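Local coordinates for protein transcription factor SPN1 (Saccharomyces cerevisiae, PDB 3NFQ) that helps regulate transcription by RNA polymerase II, may act at both recruitment and post-recruitment steps, and is seen here as its conserved, all-helical central domain, at residues Ser61-Ala66 with Lys100-Ala105. Residues are numbered along the deposited sequence; the frame is centred on the assembly and turned at random.
Sequences SVLSKA and KSLFAA
Leu63 lays one flank of its side chain against the methyl of Ala105, and this is the tight part of the contact. Two Leu63 atoms share that methyl: CB lies 3.8 Å from Ala105 CB, and CD1 comes equally close to the same atom. The first torsion sets Leu63 CG beside the backbone N (chi1 -71°), and the extended second one (175°) then brings CD1 over the methyl. Ala105 projects so little that the two backbones draw near, with Leu63 CA and Ala105 CA 6.0 Å apart. One turn back on helix 96-107, Leu102 reaches in more loosely, its CD2 4.2 Å from Leu63 CD1. Leu77 and Val81 of helix 77-85 also pack on Leu63, while Trp84 and Leu85 touch Leu102, so three helices meet around the pair. The contact thus joins helix 51-63 to the TFIIS N-terminal-like helical bundle, to which segment 100-105 belongs.

The solvent side begins at the next residue. Ser64 is exposed, and its CB stays 6.0 Å from Ala105 CB, the side chain turning back instead on its own chain: Ser64 OG donates to Ser61 O over 2.7 Å. Ser64 N reaches that carbonyl from the same face, so two bonds grip one oxygen. Across the contact itself three buried aliphatic side chains meet without a polar bond, so the attraction here probably comes from close fit and from keeping water out.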
loop_
_atom_site.group_PDB
_atom_site.type_symbol
_atom_site.label_atom_id
_atom_site.label_comp_id
_atom_site.label_asym_id
_atom_site.label_seq_id
_atom_site.Cartn_x
_atom_site.Cartn_y
_atom_site.Cartn_z
ATOM N N SER A 61 -0.391 -6.704 9.966
ATOM C CA SER A 61 -1.295 -7.381 10.905
ATOM C C SER A 61 -2.779 -7.231 10.564
ATOM O O SER A 61 -3.506 -8.217 10.375
ATOM C CB SER A 61 -1.019 -6.889 12.310
ATOM O OG SER A 61 -1.906 -7.546 13.191
ATOM N N VAL A 62 -3.231 -5.992 10.454
ATOM C CA VAL A 62 -4.592 -5.678 10.039
ATOM C C VAL A 62 -4.932 -6.257 8.686
ATOM O O VAL A 62 -5.977 -6.915 8.545
ATOM C CB VAL A 62 -4.874 -4.122 10.080
ATOM C CG1 VAL A 62 -6.267 -3.804 9.560
ATOM C CG2 VAL A 62 -4.734 -3.575 11.508
ATOM N N LEU A 63 -4.082 -6.030 7.674
ATOM C CA LEU A 63 -4.400 -6.500 6.335
ATOM C C LEU A 63 -4.494 -8.041 6.304
ATOM O O LEU A 63 -5.134 -8.590 5.436
ATOM C CB LEU A 63 -3.375 -6.010 5.277
ATOM C CG LEU A 63 -3.329 -4.531 4.860
ATOM C CD1 LEU A 63 -2.177 -4.236 3.903
ATOM C CD2 LEU A 63 -4.654 -4.101 4.180
ATOM N N SER A 64 -3.877 -8.719 7.275
ATOM C CA SER A 64 -3.840 -10.179 7.267
ATOM C C SER A 64 -5.080 -10.787 7.922
ATOM O O SER A 64 -5.282 -11.999 7.836
ATOM C CB SER A 64 -2.607 -10.675 8.028
ATOM O OG SER A 64 -2.944 -10.677 9.408
ATOM N N LYS A 65 -5.900 -9.987 8.583
ATOM C CA LYS A 65 -7.050 -10.537 9.315
ATOM C C LYS A 65 -8.256 -10.767 8.445
ATOM O O LYS A 65 -8.847 -9.833 7.922
ATOM C CB LYS A 65 -7.398 -9.681 10.522
ATOM C CG LYS A 65 -6.360 -9.830 11.575
ATOM C CD LYS A 65 -6.574 -8.865 12.702
ATOM C CE LYS A 65 -5.383 -8.877 13.675
ATOM N NZ LYS A 65 -4.844 -10.258 13.954
ATOM N N ALA A 66 -8.592 -12.047 8.260
ATOM C CA ALA A 66 -9.674 -12.454 7.367
ATOM C C ALA A 66 -10.964 -11.696 7.652
ATOM O O ALA A 66 -11.635 -11.231 6.735
ATOM C CB ALA A 66 -9.914 -13.974 7.500
ATOM N N LYS A 100 7.483 -5.847 -0.592
ATOM C CA LYS A 100 7.222 -7.261 -0.404
ATOM C C LYS A 100 6.157 -7.510 0.671
ATOM O O LYS A 100 5.264 -8.359 0.507
ATOM C CB LYS A 100 8.520 -7.954 -0.016
ATOM C CG LYS A 100 8.314 -9.428 -0.079
ATOM C CD LYS A 100 9.498 -10.166 0.530
ATOM C CE LYS A 100 9.321 -11.647 0.210
ATOM N NZ LYS A 100 10.610 -12.332 0.474
ATOM N N SER A 101 6.223 -6.751 1.761
ATOM C CA SER A 101 5.216 -6.919 2.813
ATOM C C SER A 101 3.840 -6.546 2.343
ATOM O O SER A 101 2.852 -7.230 2.644
ATOM C CB SER A 101 5.527 -6.069 4.040
ATOM O OG SER A 101 6.747 -6.537 4.600
ATOM N N LEU A 102 3.737 -5.412 1.660
ATOM C CA LEU A 102 2.402 -5.030 1.155
ATOM C C LEU A 102 1.847 -5.951 0.082
ATOM O O LEU A 102 0.643 -6.300 0.088
ATOM C CB LEU A 102 2.395 -3.571 0.688
ATOM C CG LEU A 102 2.618 -2.518 1.784
ATOM C CD1 LEU A 102 2.583 -1.100 1.143
ATOM C CD2 LEU A 102 1.576 -2.613 2.837
ATOM N N PHE A 103 2.695 -6.378 -0.846
ATOM C CA PHE A 103 2.214 -7.261 -1.888
ATOM C C PHE A 103 1.842 -8.635 -1.294
ATOM O O PHE A 103 0.887 -9.253 -1.697
ATOM C CB PHE A 103 3.248 -7.374 -3.036
ATOM C CG PHE A 103 3.037 -6.354 -4.145
ATOM C CD1 PHE A 103 3.937 -5.306 -4.325
ATOM C CD2 PHE A 103 1.969 -6.486 -5.018
ATOM C CE1 PHE A 103 3.746 -4.364 -5.389
ATOM C CE2 PHE A 103 1.788 -5.547 -6.067
ATOM C CZ PHE A 103 2.666 -4.512 -6.232
ATOM N N ALA A 104 2.552 -9.101 -0.282
ATOM C CA ALA A 104 2.154 -10.368 0.306
ATOM C C ALA A 104 0.801 -10.257 1.001
ATOM O O ALA A 104 -0.047 -11.167 0.932
ATOM C CB ALA A 104 3.262 -10.881 1.317
ATOM N N ALA A 105 0.573 -9.135 1.684
ATOM C CA ALA A 105 -0.717 -8.882 2.303
ATOM C C ALA A 105 -1.830 -8.723 1.286
ATOM O O ALA A 105 -2.919 -9.219 1.524
ATOM C CB ALA A 105 -0.626 -7.637 3.237
#